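Local coordinates for WZI (Escherichia coli, PDB 2YNK), which is an outer-membrane lectin, a carbohydrate-binding beta-barrel that underpins assembly of the group 1 capsule, at residues A[406-417]-A[429-440]. Sequence-based numbering, arbitrary orientation.
Sequences HADTLKGIQLGW and TSLWYTNANNSD. With HEX (hexane), chain R.
With CG anti to the backbone N (chi1 -175°) and the chain extended beyond it, Gln414 reaches diagonally across to Ser430 on the neighbouring strand. The two side chains meet across a beta-hairpin, strands 408-422 and 425-435, which run antiparallel in the wall of the closed Wzi barrel. NE2 of Gln414 donates to OG of Ser430 at 2.9 Å, the hydroxyl lying close to the amide plane; Ser430 OG in turn makes a weak bond to Leu415 O. The amide of Gln414 runs beside the indole of Trp432, the two planes steeply inclined, and its NE2 also bonds Gln84, tying this face of the hairpin to a residue outside the barrel strands.

Hydrogen-bonded pairs Lys411-Asn435, Ile413-Tyr433, Leu415-Leu431 and Trp417-Thr429 carry the other face. There Leu415 and Trp417 touch bound dodecane and Leu431 belongs to a dodecane pocket, and the amide of Asn435 approaches a hexane, ND2 to C2 3.5 Å, consistent with a hydrocarbon-facing outer surface. Between the pairs, at the non-hydrogen-bonded pair Gly412-Thr434, the CA atoms are 4.1 Å apart.

Beyond the regular pairing, the carboxylate of Asp408 receives the chain as it leaves the second strand. Asn437 N points at the syn lone pair of Asp408 OD1 (2.7 Å), while Asn438 N meets Asp408 OD2 from above the carboxylate plane at 3.1 Å. Further out, the His406 ring and the Asn438 amide are almost parallel, 7° apart, whereas the Asp440 carboxylate stands nearly perpendicular to the ring.

At the other end, Thr429 holds OG1 between its N and carbonyl carbon (chi1 46°), and Trp417 O accepts twice, from Thr429 N at 2.8 Å and from Thr429 OG1 at 3.0 Å.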
loop_
_atom_site.group_PDB
_atom_site.type_symbol
_atom_site.label_atom_id
_atom_site.label_comp_id
_atom_site.label_asym_id
_atom_site.label_seq_id
_atom_site.Cartn_x
_atom_site.Cartn_y
_atom_site.Cartn_z
ATOM N N HIS A 406 14.313 -14.384 -11.661
ATOM C CA HIS A 406 15.744 -14.632 -11.766
ATOM C C HIS A 406 16.569 -13.795 -10.842
ATOM O O HIS A 406 16.182 -12.679 -10.466
ATOM C CB HIS A 406 16.193 -14.378 -13.197
ATOM C CG HIS A 406 15.282 -14.995 -14.231
ATOM N ND1 HIS A 406 14.858 -16.272 -14.148
ATOM C CD2 HIS A 406 14.705 -14.461 -15.385
ATOM C CE1 HIS A 406 14.056 -16.545 -15.196
ATOM N NE2 HIS A 406 13.962 -15.433 -15.951
ATOM N N ALA A 407 17.732 -14.330 -10.473
ATOM C CA ALA A 407 18.728 -13.560 -9.744
ATOM C C ALA A 407 19.232 -12.443 -10.650
ATOM O O ALA A 407 19.769 -12.700 -11.733
ATOM C CB ALA A 407 19.870 -14.440 -9.279
ATOM N N ASP A 408 19.023 -11.204 -10.211
ATOM C CA ASP A 408 19.380 -10.040 -11.006
ATOM C C ASP A 408 19.784 -8.872 -10.108
ATOM O O ASP A 408 19.399 -8.820 -8.949
ATOM C CB ASP A 408 18.187 -9.662 -11.881
ATOM C CG ASP A 408 18.594 -9.024 -13.191
ATOM O OD1 ASP A 408 19.743 -8.535 -13.297
ATOM O OD2 ASP A 408 17.756 -9.013 -14.129
ATOM N N THR A 409 20.592 -7.961 -10.639
ATOM C CA THR A 409 20.861 -6.670 -9.998
ATOM C C THR A 409 20.264 -5.583 -10.879
ATOM O O THR A 409 20.612 -5.466 -12.050
ATOM C CB THR A 409 22.362 -6.392 -9.817
ATOM O OG1 THR A 409 22.919 -7.352 -8.913
ATOM C CG2 THR A 409 22.585 -4.987 -9.253
ATOM N N LEU A 410 19.362 -4.797 -10.313
ATOM C CA LEU A 410 18.642 -3.782 -11.069
ATOM C C LEU A 410 19.154 -2.406 -10.689
ATOM O O LEU A 410 19.284 -2.109 -9.514
ATOM C CB LEU A 410 17.149 -3.889 -10.774
ATOM C CG LEU A 410 16.608 -5.315 -10.892
ATOM C CD1 LEU A 410 15.124 -5.330 -10.564
ATOM C CD2 LEU A 410 16.885 -5.911 -12.275
ATOM N N LYS A 411 19.491 -1.601 -11.695
ATOM C CA LYS A 411 19.822 -0.191 -11.515
ATOM C C LYS A 411 18.947 0.568 -12.490
ATOM O O LYS A 411 19.162 0.495 -13.708
ATOM C CB LYS A 411 21.293 0.083 -11.818
ATOM C CG LYS A 411 22.247 -0.396 -10.741
ATOM C CD LYS A 411 23.620 -0.739 -11.299
ATOM C CE LYS A 411 24.489 -1.397 -10.232
ATOM N NZ LYS A 411 25.767 -1.947 -10.770
ATOM N N GLY A 412 17.955 1.281 -11.951
ATOM C CA GLY A 412 16.945 1.931 -12.775
ATOM C C GLY A 412 16.587 3.349 -12.373
ATOM O O GLY A 412 16.736 3.746 -11.216
ATOM N N ILE A 413 16.102 4.094 -13.363
ATOM C CA ILE A 413 15.589 5.446 -13.203
ATOM C C ILE A 413 14.162 5.465 -13.743
ATOM O O ILE A 413 13.873 4.843 -14.767
ATOM C CB ILE A 413 16.459 6.467 -13.972
ATOM C CG1 ILE A 413 15.943 7.904 -13.762
ATOM C CG2 ILE A 413 16.517 6.122 -15.455
ATOM C CD1 ILE A 413 16.892 8.979 -14.266
ATOM N N GLN A 414 13.266 6.168 -13.056
ATOM C CA GLN A 414 11.882 6.261 -13.498
ATOM C C GLN A 414 11.379 7.691 -13.334
ATOM O O GLN A 414 11.407 8.252 -12.234
ATOM C CB GLN A 414 11.020 5.273 -12.722
ATOM C CG GLN A 414 9.577 5.191 -13.192
ATOM C CD GLN A 414 8.857 3.945 -12.697
ATOM O OE1 GLN A 414 9.328 3.245 -11.792
ATOM N NE2 GLN A 414 7.703 3.660 -13.291
ATOM N N LEU A 415 10.961 8.286 -14.448
ATOM C CA LEU A 415 10.394 9.624 -14.449
ATOM C C LEU A 415 8.886 9.495 -14.549
ATOM O O LEU A 415 8.380 8.506 -15.086
ATOM C CB LEU A 415 10.916 10.435 -15.633
ATOM C CG LEU A 415 12.432 10.570 -15.788
ATOM C CD1 LEU A 415 12.757 11.574 -16.881
ATOM C CD2 LEU A 415 13.109 10.960 -14.479
ATOM N N GLY A 416 8.172 10.488 -14.024
ATOM C CA GLY A 416 6.718 10.499 -14.093
ATOM C C GLY A 416 6.146 11.893 -14.291
ATOM O O GLY A 416 6.760 12.888 -13.908
ATOM N N TRP A 417 4.975 11.951 -14.919
ATOM C CA TRP A 417 4.189 13.177 -15.001
ATOM C C TRP A 417 2.733 12.847 -14.851
ATOM O O TRP A 417 2.234 11.878 -15.452
ATOM C CB TRP A 417 4.417 13.916 -16.308
ATOM C CG TRP A 417 3.523 15.120 -16.450
ATOM C CD1 TRP A 417 3.743 16.398 -15.956
ATOM C CD2 TRP A 417 2.218 15.196 -17.119
ATOM N NE1 TRP A 417 2.701 17.238 -16.268
ATOM C CE2 TRP A 417 1.757 16.579 -16.963
ATOM C CE3 TRP A 417 1.419 14.298 -17.804
ATOM C CZ2 TRP A 417 0.557 17.014 -17.489
ATOM C CZ3 TRP A 417 0.203 14.748 -18.330
ATOM C CH2 TRP A 417 -0.217 16.076 -18.173
ATOM N N THR A 429 1.476 9.539 -16.815
ATOM C CA THR A 429 2.512 8.916 -17.636
ATOM C C THR A 429 3.731 8.495 -16.833
ATOM O O THR A 429 3.977 8.981 -15.731
ATOM C CB THR A 429 2.967 9.864 -18.751
ATOM O OG1 THR A 429 3.179 11.178 -18.205
ATOM C CG2 THR A 429 1.905 9.927 -19.849
ATOM N N SER A 430 4.489 7.571 -17.402
ATOM C CA SER A 430 5.718 7.081 -16.789
ATOM C C SER A 430 6.693 6.677 -17.882
ATOM O O SER A 430 6.283 6.258 -18.959
ATOM C CB SER A 430 5.424 5.899 -15.864
ATOM O OG SER A 430 6.412 5.801 -14.844
ATOM N N LEU A 431 7.980 6.835 -17.601
ATOM C CA LEU A 431 9.048 6.513 -18.537
ATOM C C LEU A 431 10.217 5.970 -17.735
ATOM O O LEU A 431 10.602 6.578 -16.747
ATOM C CB LEU A 431 9.475 7.772 -19.277
ATOM C CG LEU A 431 10.569 7.617 -20.334
ATOM C CD1 LEU A 431 10.003 7.038 -21.624
ATOM C CD2 LEU A 431 11.240 8.960 -20.591
ATOM N N TRP A 432 10.791 4.843 -18.141
ATOM C CA TRP A 432 11.854 4.240 -17.327
ATOM C C TRP A 432 12.945 3.548 -18.105
ATOM O O TRP A 432 12.743 3.143 -19.248
ATOM C CB TRP A 432 11.245 3.278 -16.314
ATOM C CG TRP A 432 10.519 2.122 -16.952
ATOM C CD1 TRP A 432 11.061 0.915 -17.399
ATOM C CD2 TRP A 432 9.087 2.023 -17.255
ATOM N NE1 TRP A 432 10.089 0.110 -17.930
ATOM C CE2 TRP A 432 8.890 0.707 -17.880
ATOM C CE3 TRP A 432 7.992 2.862 -17.086
ATOM C CZ2 TRP A 432 7.654 0.273 -18.295
ATOM C CZ3 TRP A 432 6.742 2.409 -17.515
ATOM C CH2 TRP A 432 6.581 1.142 -18.108
ATOM N N TYR A 433 14.118 3.442 -17.472
ATOM C CA TYR A 433 15.253 2.674 -17.986
ATOM C C TYR A 433 15.818 1.817 -16.861
ATOM O O TYR A 433 15.999 2.308 -15.740
ATOM C CB TYR A 433 16.370 3.575 -18.535
ATOM C CG TYR A 433 17.638 2.800 -18.904
ATOM C CD1 TYR A 433 17.682 2.008 -20.045
ATOM C CD2 TYR A 433 18.784 2.862 -18.102
ATOM C CE1 TYR A 433 18.825 1.300 -20.385
ATOM C CE2 TYR A 433 19.935 2.169 -18.433
ATOM C CZ TYR A 433 19.950 1.378 -19.574
ATOM O OH TYR A 433 21.077 0.665 -19.918
ATOM N N THR A 434 16.099 0.548 -17.170
ATOM C CA THR A 434 16.596 -0.397 -16.178
ATOM C C THR A 434 17.786 -1.151 -16.719
ATOM O O THR A 434 17.666 -1.885 -17.695
ATOM C CB THR A 434 15.548 -1.448 -15.772
ATOM O OG1 THR A 434 14.296 -0.817 -15.469
ATOM C CG2 THR A 434 16.031 -2.206 -14.556
ATOM N N ASN A 435 18.930 -0.937 -16.073
ATOM C CA ASN A 435 20.134 -1.728 -16.275
ATOM C C ASN A 435 19.948 -3.056 -15.533
ATOM O O ASN A 435 19.804 -3.073 -14.304
ATOM C CB ASN A 435 21.345 -0.966 -15.724
ATOM C CG ASN A 435 22.655 -1.379 -16.364
ATOM O OD1 ASN A 435 23.019 -2.563 -16.398
ATOM N ND2 ASN A 435 23.389 -0.392 -16.860
ATOM N N ALA A 436 19.941 -4.160 -16.282
ATOM C CA ALA A 436 19.727 -5.490 -15.711
ATOM C C ALA A 436 20.688 -6.517 -16.300
ATOM O O ALA A 436 21.343 -6.255 -17.309
ATOM C CB ALA A 436 18.290 -5.923 -15.943
ATOM N N ASN A 437 20.772 -7.684 -15.664
ATOM C CA ASN A 437 21.619 -8.781 -16.157
ATOM C C ASN A 437 20.826 -9.947 -16.762
ATOM O O ASN A 437 21.329 -10.636 -17.643
ATOM C CB ASN A 437 22.548 -9.281 -15.045
ATOM C CG ASN A 437 23.451 -8.181 -14.489
ATOM O OD1 ASN A 437 23.588 -8.036 -13.272
ATOM N ND2 ASN A 437 24.069 -7.401 -15.380
ATOM N N ASN A 438 19.598 -10.168 -16.296
ATOM C CA ASN A 438 18.723 -11.188 -16.872
ATOM C C ASN A 438 17.251 -10.922 -16.581
ATOM O O ASN A 438 16.569 -11.771 -16.025
ATOM C CB ASN A 438 19.117 -12.580 -16.359
ATOM C CG ASN A 438 18.336 -13.715 -17.028
ATOM O OD1 ASN A 438 17.627 -13.525 -18.033
ATOM N ND2 ASN A 438 18.465 -14.910 -16.460
ATOM N N SER A 439 16.769 -9.746 -16.971
ATOM C CA SER A 439 15.358 -9.386 -16.812
ATOM C C SER A 439 14.492 -9.999 -17.919
ATOM O O SER A 439 14.997 -10.378 -18.968
ATOM C CB SER A 439 15.203 -7.866 -16.822
ATOM O OG SER A 439 13.842 -7.479 -16.740
ATOM N N ASP A 440 13.187 -10.089 -17.672
ATOM C CA ASP A 440 12.221 -10.553 -18.671
ATOM C C ASP A 440 11.373 -9.387 -19.213
ATOM O O ASP A 440 10.248 -9.580 -19.693
ATOM C CB ASP A 440 11.323 -11.645 -18.072
ATOM C CG ASP A 440 12.074 -12.940 -17.795
ATOM O OD1 ASP A 440 13.022 -13.272 -18.548
ATOM O OD2 ASP A 440 11.706 -13.641 -16.825
HETATM C C1 HEX R . 25.007 1.870 -14.217
HETATM C C2 HEX R . 24.273 2.637 -15.301
HETATM C C3 HEX R . 22.830 2.950 -14.897
HETATM C C4 HEX R . 22.639 4.416 -14.488
HETATM C C5 HEX R . 21.172 4.843 -14.551
HETATM C C6 HEX R . 20.391 4.275 -13.388
#